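Local coordinates for protein Ta0487 (Thermoplasma acidophilum, PDB 3KBQ) that is of unknown function but belongs to the CinA family, represented here by its probable molybdopterin-binding domain, at residues N22-F27 / K155-L160; G29-Y34 / A163-I168; A55-L60 / A85-Q90; L116-I121 / V132-G137. One frame throughout, in Å; residues are numbered along the deposited sequence.

Interaction 1 (N22-F27 / K155-L160); sequences NTNAAF and KEMEAL
The phenyl ring of F27 and the carboxylate of E158 lie stacked, their planes 6° apart. On that face of the ring E158 CG sits over the centre as a CH-pi contact, 3.5 Å from the centroid of F27, and the chain, extended beyond CG, carries CD out above CD1 and CE1. M157 comes in obliquely, through its methyl: M157 CE is 3.6 Å from F27 CD2, while SD stands 4.9 Å from the F27 ring centroid in a Met-aromatic contact. Bends at chi2 and chi3 of M157 turn that methyl back so that it also touches N24 OD1, at 3.6 Å from CE. The axes of segments 23-27 and 155-160, on helices 23-34 and 154-163, approach to 10.8 Å at 16° from parallel, as two helices of the alpha/beta fold of the MoCF_biosynth family; M157 reaches on to L150 of strand 145-150. With an alanine in place of F27, E158 would probably lose the surface its aliphatic stem lies on, and a gap would open beside the M157 methyl. One water ties the polar side together: it donates to N24 OD1 at 2.7 Å and to E158 OE2 at 2.9 Å, and accepts from T23 OG1. The amide of N24 is held at its other end by G152 O, which ND2 donates to. N22 caps the start of helix 23-34, its OD1 accepting from A25 N at 3.1 Å, with the donor lying above the carbonyl plane.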
loop_
_atom_site.group_PDB
_atom_site.type_symbol
_atom_site.label_atom_id
_atom_site.label_comp_id
_atom_site.label_asym_id
_atom_site.label_seq_id
_atom_site.Cartn_x
_atom_site.Cartn_y
_atom_site.Cartn_z
ATOM N N ASN B 22 1.041 -9.562 1.269
ATOM C CA ASN B 22 0.550 -8.751 2.376
ATOM C C ASN B 22 -0.731 -9.247 3.051
ATOM O O ASN B 22 -1.793 -8.613 2.944
ATOM C CB ASN B 22 0.375 -7.296 1.947
ATOM C CG ASN B 22 0.391 -6.331 3.148
ATOM O OD1 ASN B 22 0.280 -6.742 4.308
ATOM N ND2 ASN B 22 0.493 -5.053 2.862
ATOM N N THR B 23 -0.622 -10.305 3.834
ATOM C CA THR B 23 -1.805 -10.826 4.524
ATOM C C THR B 23 -2.233 -9.957 5.681
ATOM O O THR B 23 -3.408 -9.931 6.006
ATOM C CB THR B 23 -1.589 -12.260 5.111
ATOM O OG1 THR B 23 -0.538 -12.204 6.081
ATOM C CG2 THR B 23 -1.198 -13.247 4.026
ATOM N N ASN B 24 -1.295 -9.266 6.339
ATOM C CA ASN B 24 -1.701 -8.384 7.419
ATOM C C ASN B 24 -2.669 -7.293 6.934
ATOM O O ASN B 24 -3.646 -6.991 7.609
ATOM C CB ASN B 24 -0.487 -7.732 8.119
ATOM C CG ASN B 24 0.280 -8.728 8.988
ATOM O OD1 ASN B 24 -0.161 -9.863 9.182
ATOM N ND2 ASN B 24 1.392 -8.281 9.564
ATOM N N ALA B 25 -2.389 -6.693 5.786
ATOM C CA ALA B 25 -3.234 -5.597 5.305
ATOM C C ALA B 25 -4.654 -6.118 5.012
ATOM O O ALA B 25 -5.631 -5.425 5.255
ATOM C CB ALA B 25 -2.603 -4.902 4.045
ATOM N N ALA B 26 -4.759 -7.347 4.528
ATOM C CA ALA B 26 -6.075 -7.996 4.325
ATOM C C ALA B 26 -6.791 -8.183 5.634
ATOM O O ALA B 26 -7.937 -7.844 5.741
ATOM C CB ALA B 26 -5.974 -9.348 3.567
ATOM N N PHE B 27 -6.117 -8.747 6.619
ATOM C CA PHE B 27 -6.752 -8.977 7.917
ATOM C C PHE B 27 -7.193 -7.633 8.553
ATOM O O PHE B 27 -8.315 -7.514 9.045
ATOM C CB PHE B 27 -5.810 -9.725 8.861
ATOM C CG PHE B 27 -6.401 -9.951 10.249
ATOM C CD1 PHE B 27 -6.991 -11.155 10.576
ATOM C CD2 PHE B 27 -6.338 -8.963 11.229
ATOM C CE1 PHE B 27 -7.541 -11.370 11.857
ATOM C CE2 PHE B 27 -6.886 -9.190 12.506
ATOM C CZ PHE B 27 -7.493 -10.383 12.789
ATOM N N LYS B 155 0.408 -13.510 13.899
ATOM C CA LYS B 155 -0.245 -13.991 15.108
ATOM C C LYS B 155 -0.266 -12.899 16.205
ATOM O O LYS B 155 -1.251 -12.733 16.933
ATOM C CB LYS B 155 0.441 -15.270 15.575
ATOM C CG LYS B 155 -0.146 -15.885 16.812
ATOM C CD LYS B 155 0.743 -17.052 17.228
ATOM C CE LYS B 155 0.091 -17.847 18.344
ATOM N NZ LYS B 155 -1.075 -18.627 17.806
ATOM N N GLU B 156 0.810 -12.125 16.298
ATOM C CA GLU B 156 0.887 -11.046 17.284
ATOM C C GLU B 156 -0.017 -9.890 16.849
ATOM O O GLU B 156 -0.738 -9.307 17.668
ATOM C CB GLU B 156 2.338 -10.556 17.404
ATOM C CG GLU B 156 3.292 -11.654 17.846
ATOM C CD GLU B 156 4.749 -11.161 17.910
ATOM O OE1 GLU B 156 5.026 -9.967 18.237
ATOM O OE2 GLU B 156 5.616 -11.985 17.621
ATOM N N MET B 157 0.035 -9.549 15.555
ATOM C CA MET B 157 -0.692 -8.385 15.035
ATOM C C MET B 157 -2.172 -8.648 15.348
ATOM O O MET B 157 -2.840 -7.792 15.961
ATOM C CB MET B 157 -0.429 -8.185 13.525
ATOM C CG MET B 157 -1.241 -7.031 12.816
ATOM S SD MET B 157 -3.008 -7.417 12.539
ATOM C CE MET B 157 -2.792 -8.690 11.281
ATOM N N GLU B 158 -2.643 -9.864 15.020
ATOM C CA GLU B 158 -4.062 -10.218 15.133
ATOM C C GLU B 158 -4.518 -10.290 16.591
ATOM O O GLU B 158 -5.598 -9.778 16.925
ATOM C CB GLU B 158 -4.387 -11.502 14.378
ATOM C CG GLU B 158 -3.995 -11.383 12.889
ATOM C CD GLU B 158 -4.129 -12.690 12.088
ATOM O OE1 GLU B 158 -4.614 -13.688 12.631
ATOM O OE2 GLU B 158 -3.786 -12.694 10.882
ATOM N N ALA B 159 -3.661 -10.833 17.454
ATOM C CA ALA B 159 -3.947 -10.875 18.878
ATOM C C ALA B 159 -4.123 -9.466 19.446
ATOM O O ALA B 159 -5.090 -9.195 20.133
ATOM C CB ALA B 159 -2.868 -11.626 19.634
ATOM N N LEU B 160 -3.201 -8.571 19.150
ATOM C CA LEU B 160 -3.262 -7.206 19.696
ATOM C C LEU B 160 -4.430 -6.375 19.112
ATOM O O LEU B 160 -5.098 -5.603 19.818
ATOM C CB LEU B 160 -1.933 -6.502 19.434
ATOM C CG LEU B 160 -0.727 -6.808 20.349
ATOM C CD1 LEU B 160 0.523 -6.520 19.600
ATOM C CD2 LEU B 160 -0.713 -5.926 21.534
HETATM O O HOH W 1 -2.162 -11.570 8.708
#

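Interaction 2 (G29-Y34 / A163-I168); sequences GNFLTY and AMEKDI
F31 points its ring between E165 and I168, meeting each with a different part of its outer end. The planes of the ring and the E165 carboxylate are 89° apart, so the two flat groups are set at right angles and do not stack. The aliphatic stem of E165 makes the contact: CB lies at the ring edge, in its plane, 3.9 Å from F31 CZ, and E165 CG is as near to the same carbon but comes in obliquely. Beyond CG the glutamate is extended, which carries OE1 past F31 CE1 at 4.1 Å and lets OE2 bond to NE2 of H35. On another part of the ring, I168 crosses F31 at a slant and rests its CG2 branch 4.0 Å from CE2 of F31. That branch is reached because F31 CG stands anti to the backbone N (chi1 179°), sending the ring out from helix 23-34 toward the weakly bonded helix about 165-168. The F31 ring also meets the imidazole of H35, planes at about 50°, whose ND1 bonds to F31 O; one histidine thus joins the two sides. Around this largely buried contact, made mainly between carbon atoms, I168 and L32 both rest on L65 of strand 65-69, L32 reaches strands 5-11 and 38-45 as well, D167 forms a salt bridge with K146 of strand 145-150, and on the far side of helix 23-34 T33 packs against K17 of the second subunit.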
loop_
_atom_site.group_PDB
_atom_site.type_symbol
_atom_site.label_atom_id
_atom_site.label_comp_id
_atom_site.label_asym_id
_atom_site.label_seq_id
_atom_site.Cartn_x
_atom_site.Cartn_y
_atom_site.Cartn_z
ATOM N N GLY B 29 -7.760 -4.713 6.951
ATOM C CA GLY B 29 -8.824 -4.174 6.109
ATOM C C GLY B 29 -10.170 -4.809 6.424
ATOM O O GLY B 29 -11.183 -4.110 6.531
ATOM N N ASN B 30 -10.162 -6.135 6.586
ATOM C CA ASN B 30 -11.388 -6.855 6.881
ATOM C C ASN B 30 -11.897 -6.532 8.298
ATOM O O ASN B 30 -13.101 -6.316 8.484
ATOM C CB ASN B 30 -11.190 -8.377 6.707
ATOM C CG ASN B 30 -12.479 -9.158 6.978
ATOM O OD1 ASN B 30 -13.474 -9.013 6.271
ATOM N ND2 ASN B 30 -12.465 -9.951 8.011
ATOM N N PHE B 31 -10.981 -6.467 9.273
ATOM C CA PHE B 31 -11.321 -6.145 10.667
ATOM C C PHE B 31 -11.980 -4.771 10.730
ATOM O O PHE B 31 -13.023 -4.630 11.349
ATOM C CB PHE B 31 -10.075 -6.207 11.556
ATOM C CG PHE B 31 -10.329 -5.866 13.028
ATOM C CD1 PHE B 31 -10.631 -6.864 13.945
ATOM C CD2 PHE B 31 -10.203 -4.555 13.490
ATOM C CE1 PHE B 31 -10.859 -6.550 15.316
ATOM C CE2 PHE B 31 -10.428 -4.241 14.863
ATOM C CZ PHE B 31 -10.757 -5.253 15.755
ATOM N N LEU B 32 -11.384 -3.785 10.049
ATOM C CA LEU B 32 -11.909 -2.405 10.089
ATOM C C LEU B 32 -13.259 -2.302 9.366
ATOM O O LEU B 32 -14.190 -1.672 9.888
ATOM C CB LEU B 32 -10.920 -1.421 9.467
ATOM C CG LEU B 32 -9.577 -1.359 10.217
ATOM C CD1 LEU B 32 -8.572 -0.565 9.428
ATOM C CD2 LEU B 32 -9.866 -0.753 11.588
ATOM N N THR B 33 -13.336 -2.906 8.182
ATOM C CA THR B 33 -14.602 -3.025 7.428
ATOM C C THR B 33 -15.707 -3.649 8.267
ATOM O O THR B 33 -16.869 -3.150 8.290
ATOM C CB THR B 33 -14.426 -3.844 6.113
ATOM O OG1 THR B 33 -13.449 -3.212 5.308
ATOM C CG2 THR B 33 -15.768 -3.911 5.262
ATOM N N TYR B 34 -15.362 -4.738 8.936
ATOM C CA TYR B 34 -16.279 -5.441 9.796
ATOM C C TYR B 34 -16.818 -4.504 10.876
ATOM O O TYR B 34 -17.994 -4.613 11.232
ATOM C CB TYR B 34 -15.606 -6.635 10.479
ATOM C CG TYR B 34 -16.544 -7.531 11.290
ATOM C CD1 TYR B 34 -17.326 -8.528 10.674
ATOM C CD2 TYR B 34 -16.638 -7.385 12.679
ATOM C CE1 TYR B 34 -18.188 -9.362 11.440
ATOM C CE2 TYR B 34 -17.533 -8.186 13.452
ATOM C CZ TYR B 34 -18.271 -9.173 12.829
ATOM O OH TYR B 34 -19.080 -9.969 13.610
ATOM N N ALA B 163 -7.469 -7.452 20.956
ATOM C CA ALA B 163 -7.433 -6.850 22.293
ATOM C C ALA B 163 -7.779 -5.337 22.330
ATOM O O ALA B 163 -8.159 -4.810 23.382
ATOM C CB ALA B 163 -6.081 -7.092 22.933
ATOM N N MET B 164 -7.606 -4.655 21.192
ATOM C CA MET B 164 -7.878 -3.214 21.037
ATOM C C MET B 164 -9.295 -2.920 20.529
ATOM O O MET B 164 -9.617 -1.764 20.260
ATOM C CB MET B 164 -6.894 -2.592 20.023
ATOM C CG MET B 164 -5.470 -2.378 20.538
ATOM S SD MET B 164 -5.529 -1.592 22.183
ATOM C CE MET B 164 -6.279 -0.034 21.723
ATOM N N GLU B 165 -10.131 -3.949 20.382
ATOM C CA GLU B 165 -11.390 -3.792 19.644
ATOM C C GLU B 165 -12.335 -2.790 20.304
ATOM O O GLU B 165 -13.115 -2.113 19.623
ATOM C CB GLU B 165 -12.084 -5.131 19.463
ATOM C CG GLU B 165 -13.358 -5.079 18.662
ATOM C CD GLU B 165 -13.930 -6.467 18.437
ATOM O OE1 GLU B 165 -13.161 -7.451 18.535
ATOM O OE2 GLU B 165 -15.149 -6.584 18.164
ATOM N N LYS B 166 -12.255 -2.694 21.624
ATOM C CA LYS B 166 -13.056 -1.717 22.362
ATOM C C LYS B 166 -12.612 -0.270 22.135
ATOM O O LYS B 166 -13.427 0.636 22.246
ATOM C CB LYS B 166 -13.128 -2.085 23.834
ATOM C CG LYS B 166 -14.016 -3.298 24.044
ATOM C CD LYS B 166 -13.584 -4.127 25.246
ATOM C CE LYS B 166 -14.433 -5.387 25.370
ATOM N NZ LYS B 166 -14.516 -5.839 26.791
ATOM N N ASP B 167 -11.343 -0.062 21.773
ATOM C CA ASP B 167 -10.867 1.261 21.329
ATOM C C ASP B 167 -11.321 1.647 19.928
ATOM O O ASP B 167 -11.254 2.823 19.536
ATOM C CB ASP B 167 -9.341 1.331 21.365
ATOM C CG ASP B 167 -8.820 1.969 22.640
ATOM O OD1 ASP B 167 -8.774 3.229 22.712
ATOM O OD2 ASP B 167 -8.449 1.204 23.566
ATOM N N ILE B 168 -11.775 0.648 19.175
ATOM C CA ILE B 168 -12.042 0.792 17.759
ATOM C C ILE B 168 -13.541 0.997 17.470
ATOM O O ILE B 168 -13.916 1.533 16.424
ATOM C CB ILE B 168 -11.406 -0.419 17.014
ATOM C CG1 ILE B 168 -9.877 -0.266 17.018
ATOM C CG2 ILE B 168 -11.969 -0.625 15.612
ATOM C CD1 ILE B 168 -9.382 1.200 16.976
#

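Interaction 3 (A55-L60 / A85-Q90); sequences AFRVAL and AKCIGQ
R57 of helix 49-62 reaches C87 at the end of helix 80-87, curling its side chain alongside the cysteine. From CB, R57 CG stands beside the backbone N, anti to the carbonyl carbon, and lies 3.9 Å from C87 CB; bends at chi2 and chi3 then curl CD and the guanidinium toward the C87 carbonyl. R57 CD lies 3.7 Å from C87 SG and closer still to the carbonyl, 3.4 Å from C87 O. NE and CZ pass by without bonding across the contact; at the tip NH1 donates to C87 O at 2.7 Å. The donor meets the carbonyl almost head-on, with a C=O...N angle of 169°, but the N-H...O angle is only 135° and the oxygen stands 23° out of the guanidinium plane, so the bond is short yet bent. C87 turns its SG in between its own backbone N and carbonyl carbon, which sets the sulfur against F56 CB at 3.7 Å; the F56 ring leads elsewhere, edge-to-face with F84. Because C87 O belongs to the last turn, the positive arginine probably also eases the partial negative charge of that helix end. The turn itself closes as a Schellman motif, with G89 at positive phi and Q90 N bonded back to A85 O.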
loop_
_atom_site.group_PDB
_atom_site.type_symbol
_atom_site.label_atom_id
_atom_site.label_comp_id
_atom_site.label_asym_id
_atom_site.label_seq_id
_atom_site.Cartn_x
_atom_site.Cartn_y
_atom_site.Cartn_z
ATOM N N ALA B 55 4.113 8.026 5.306
ATOM C CA ALA B 55 2.906 7.203 5.257
ATOM C C ALA B 55 1.968 7.604 6.406
ATOM O O ALA B 55 0.784 7.841 6.186
ATOM C CB ALA B 55 3.279 5.717 5.326
ATOM N N PHE B 56 2.510 7.771 7.608
ATOM C CA PHE B 56 1.658 8.151 8.746
ATOM C C PHE B 56 1.034 9.520 8.511
ATOM O O PHE B 56 -0.135 9.707 8.783
ATOM C CB PHE B 56 2.427 8.150 10.112
ATOM C CG PHE B 56 2.537 6.786 10.757
ATOM C CD1 PHE B 56 1.417 6.154 11.304
ATOM C CD2 PHE B 56 3.773 6.130 10.820
ATOM C CE1 PHE B 56 1.510 4.903 11.863
ATOM C CE2 PHE B 56 3.883 4.857 11.410
ATOM C CZ PHE B 56 2.760 4.242 11.941
ATOM N N ARG B 57 1.810 10.485 8.034
ATOM C CA ARG B 57 1.264 11.818 7.788
ATOM C C ARG B 57 0.132 11.856 6.744
ATOM O O ARG B 57 -0.936 12.436 6.968
ATOM C CB ARG B 57 2.381 12.786 7.359
ATOM C CG ARG B 57 3.432 13.070 8.458
ATOM C CD ARG B 57 2.744 13.368 9.789
ATOM N NE ARG B 57 1.867 14.539 9.710
ATOM C CZ ARG B 57 2.200 15.727 10.189
ATOM N NH1 ARG B 57 3.398 15.876 10.741
ATOM N NH2 ARG B 57 1.343 16.765 10.121
ATOM N N VAL B 58 0.382 11.258 5.597
ATOM C CA VAL B 58 -0.699 11.099 4.628
ATOM C C VAL B 58 -1.914 10.322 5.186
ATOM O O VAL B 58 -3.050 10.794 5.020
ATOM C CB VAL B 58 -0.210 10.520 3.310
ATOM C CG1 VAL B 58 -1.319 10.535 2.308
ATOM C CG2 VAL B 58 0.910 11.462 2.784
ATOM N N ALA B 59 -1.669 9.186 5.843
ATOM C CA ALA B 59 -2.763 8.430 6.403
ATOM C C ALA B 59 -3.607 9.314 7.322
ATOM O O ALA B 59 -4.864 9.291 7.265
ATOM C CB ALA B 59 -2.237 7.120 7.137
ATOM N N LEU B 60 -2.933 10.143 8.112
ATOM C CA LEU B 60 -3.627 10.971 9.110
ATOM C C LEU B 60 -4.390 12.107 8.434
ATOM O O LEU B 60 -5.464 12.536 8.918
ATOM C CB LEU B 60 -2.631 11.515 10.133
ATOM C CG LEU B 60 -2.158 10.575 11.244
ATOM C CD1 LEU B 60 -0.892 11.179 11.996
ATOM C CD2 LEU B 60 -3.291 10.295 12.287
ATOM N N ALA B 85 7.239 8.754 15.751
ATOM C CA ALA B 85 7.649 9.884 16.637
ATOM C C ALA B 85 8.143 11.107 15.873
ATOM O O ALA B 85 7.749 12.249 16.166
ATOM C CB ALA B 85 8.753 9.446 17.584
ATOM N N LYS B 86 9.013 10.851 14.899
ATOM C CA LYS B 86 9.641 11.913 14.121
ATOM C C LYS B 86 8.559 12.627 13.364
ATOM O O LYS B 86 8.515 13.847 13.294
ATOM C CB LYS B 86 10.641 11.312 13.127
ATOM C CG LYS B 86 11.399 12.335 12.320
ATOM C CD LYS B 86 12.142 11.640 11.149
ATOM C CE LYS B 86 13.149 12.602 10.560
ATOM N NZ LYS B 86 14.403 11.867 10.343
ATOM N N CYS B 87 7.634 11.867 12.807
ATOM C CA CYS B 87 6.680 12.525 11.963
ATOM C C CYS B 87 5.634 13.340 12.748
ATOM O O CYS B 87 5.044 14.241 12.187
ATOM C CB CYS B 87 6.069 11.566 10.980
ATOM S SG CYS B 87 4.606 10.729 11.631
ATOM N N ILE B 88 5.424 13.055 14.032
ATOM C CA ILE B 88 4.545 13.927 14.838
ATOM C C ILE B 88 5.346 14.952 15.655
ATOM O O ILE B 88 4.775 15.727 16.442
ATOM C CB ILE B 88 3.562 13.165 15.787
ATOM C CG1 ILE B 88 4.318 12.218 16.742
ATOM C CG2 ILE B 88 2.525 12.385 14.999
ATOM C CD1 ILE B 88 3.466 11.731 17.910
ATOM N N GLY B 89 6.663 14.955 15.481
ATOM C CA GLY B 89 7.477 15.959 16.150
ATOM C C GLY B 89 7.784 15.675 17.604
ATOM O O GLY B 89 8.098 16.595 18.365
ATOM N N GLN B 90 7.757 14.404 18.002
ATOM C CA GLN B 90 8.100 14.090 19.394
ATOM C C GLN B 90 9.396 13.307 19.549
ATOM O O GLN B 90 9.880 12.673 18.606
ATOM C CB GLN B 90 6.986 13.317 20.050
ATOM C CG GLN B 90 5.662 13.986 19.919
ATOM C CD GLN B 90 4.629 13.368 20.815
ATOM O OE1 GLN B 90 4.793 12.253 21.333
ATOM N NE2 GLN B 90 3.547 14.093 21.015
#

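Interaction 4 (L116-I121 / V132-G137); sequences LKMAKI and VGTAPG
M118 lies against A135, T134 and P136, joining the 3-10 segment 117-119, which leads into strand 120-121, to the loop before strand 137-142. Both lie in the probable molybdopterin-binding domain, and the strand that follows the loop is tied to strand 125-128 by the C125-C140 disulfide. The buried part is at A135 and P136: M118 SD lies 3.9 Å from A135 CB and only slightly farther from its CA, so the sulfur leans on the backbone as much as on the methyl. The side chain gets there by leaving with CG anti to the carbonyl carbon (chi1 -69°) and running straight through chi2. At chi3 it bends, and the methyl turns toward T134, the more open side: M118 CE is 4.0 Å from T134 OG1 and meets the partly exposed threonine obliquely. That hydroxyl is engaged elsewhere, in a weak hydrogen bond with Y106 OH, and the loop has its own anchor in N130, which accepts from G133 N and donates to A135 O. I102 of helix 96-106 and P74 also pack on M118, closing in the buried side. A serine in place of M118 takes away the sulfur and methyl, and would probably open a gap between A135 and I102. At the backbone end of M118, its carbonyl O faces the proline ring, 3.9 Å from P136 CG.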
loop_
_atom_site.group_PDB
_atom_site.type_symbol
_atom_site.label_atom_id
_atom_site.label_comp_id
_atom_site.label_asym_id
_atom_site.label_seq_id
_atom_site.Cartn_x
_atom_site.Cartn_y
_atom_site.Cartn_z
ATOM N N LEU B 116 16.335 -3.225 24.212
ATOM C CA LEU B 116 16.030 -2.090 25.037
ATOM C C LEU B 116 15.206 -1.074 24.271
ATOM O O LEU B 116 14.207 -0.590 24.816
ATOM C CB LEU B 116 17.302 -1.399 25.535
ATOM C CG LEU B 116 17.144 -0.107 26.363
ATOM C CD1 LEU B 116 16.380 -0.392 27.674
ATOM C CD2 LEU B 116 18.528 0.494 26.704
ATOM N N LYS B 117 15.603 -0.770 23.018
ATOM C CA LYS B 117 14.946 0.317 22.261
ATOM C C LYS B 117 13.456 0.055 22.047
ATOM O O LYS B 117 12.701 1.004 21.782
ATOM C CB LYS B 117 15.695 0.702 20.968
ATOM C CG LYS B 117 15.490 -0.222 19.770
ATOM C CD LYS B 117 14.356 0.294 18.852
ATOM C CE LYS B 117 13.503 -0.860 18.218
ATOM N NZ LYS B 117 14.219 -2.169 18.046
ATOM N N MET B 118 13.011 -1.200 22.204
ATOM C CA MET B 118 11.562 -1.489 22.099
ATOM C C MET B 118 10.724 -0.821 23.192
ATOM O O MET B 118 9.495 -0.726 23.039
ATOM C CB MET B 118 11.227 -3.013 22.057
ATOM C CG MET B 118 11.639 -3.764 20.792
ATOM S SD MET B 118 11.286 -5.559 20.875
ATOM C CE MET B 118 11.836 -6.032 22.522
ATOM N N ALA B 119 11.354 -0.370 24.281
ATOM C CA ALA B 119 10.628 0.395 25.316
ATOM C C ALA B 119 10.597 1.904 25.084
ATOM O O ALA B 119 10.015 2.629 25.892
ATOM C CB ALA B 119 11.170 0.081 26.734
ATOM N N LYS B 120 11.253 2.384 24.017
ATOM C CA LYS B 120 11.355 3.828 23.725
ATOM C C LYS B 120 10.084 4.239 22.959
ATOM O O LYS B 120 9.735 3.640 21.937
ATOM C CB LYS B 120 12.650 4.132 22.944
ATOM C CG LYS B 120 13.960 4.228 23.743
ATOM C CD LYS B 120 14.186 5.690 24.294
ATOM C CE LYS B 120 15.691 6.174 24.328
ATOM N NZ LYS B 120 16.399 6.361 25.700
ATOM N N ILE B 121 9.350 5.216 23.479
ATOM C CA ILE B 121 7.982 5.502 23.014
ATOM C C ILE B 121 7.840 7.028 23.034
ATOM O O ILE B 121 8.454 7.654 23.892
ATOM C CB ILE B 121 6.996 4.840 24.001
ATOM C CG1 ILE B 121 6.564 3.455 23.521
ATOM C CG2 ILE B 121 5.759 5.634 24.256
ATOM C CD1 ILE B 121 6.044 2.605 24.718
ATOM N N VAL B 132 1.983 -12.600 23.141
ATOM C CA VAL B 132 2.521 -13.619 22.244
ATOM C C VAL B 132 3.999 -13.389 21.964
ATOM O O VAL B 132 4.797 -14.324 22.020
ATOM C CB VAL B 132 1.810 -13.605 20.842
ATOM C CG1 VAL B 132 2.355 -14.724 19.937
ATOM C CG2 VAL B 132 0.293 -13.641 20.956
ATOM N N GLY B 133 4.373 -12.158 21.618
ATOM C CA GLY B 133 5.736 -11.908 21.171
ATOM C C GLY B 133 6.362 -10.907 22.099
ATOM O O GLY B 133 5.836 -10.649 23.180
ATOM N N THR B 134 7.463 -10.290 21.701
ATOM C CA THR B 134 8.095 -9.401 22.672
ATOM C C THR B 134 7.822 -7.898 22.485
ATOM O O THR B 134 7.905 -7.161 23.463
ATOM C CB THR B 134 9.598 -9.681 22.843
ATOM O OG1 THR B 134 10.243 -9.614 21.560
ATOM C CG2 THR B 134 9.795 -11.051 23.485
ATOM N N ALA B 135 7.522 -7.437 21.269
ATOM C CA ALA B 135 7.337 -5.997 21.087
ATOM C C ALA B 135 5.930 -5.554 21.531
ATOM O O ALA B 135 4.938 -6.109 21.051
ATOM C CB ALA B 135 7.593 -5.607 19.642
ATOM N N PRO B 136 5.835 -4.584 22.450
ATOM C CA PRO B 136 4.492 -4.052 22.729
ATOM C C PRO B 136 3.877 -3.398 21.468
ATOM O O PRO B 136 4.626 -2.895 20.612
ATOM C CB PRO B 136 4.748 -2.964 23.783
ATOM C CG PRO B 136 6.200 -2.705 23.761
ATOM C CD PRO B 136 6.884 -3.909 23.233
ATOM N N GLY B 137 2.545 -3.408 21.353
ATOM C CA GLY B 137 1.874 -2.514 20.417
ATOM C C GLY B 137 1.796 -1.126 21.036
ATOM O O GLY B 137 2.128 -0.936 22.214
#

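Interactions 1 and 2 hold the same helix, 23-34, against two successive C-terminal helices, 154-163 and 165-168; their centres are 11 Å apart. The first is partly buried and mixes ring, sulfur and a water-bridged polar group, whereas the second is buried and mostly carbon-to-carbon, with the E165 carboxylate bonded to H35. Interaction 3 lies across the chain's centre from interaction 1, about 22 Å between centres, and is the one whose own segments share a direct hydrogen bond, made by an exposed arginine. Interaction 4 is buried and built round one methionine; its loop leans on helix 154-163 through V132 and G133, which touch K155, E156 and A159 of interaction 1.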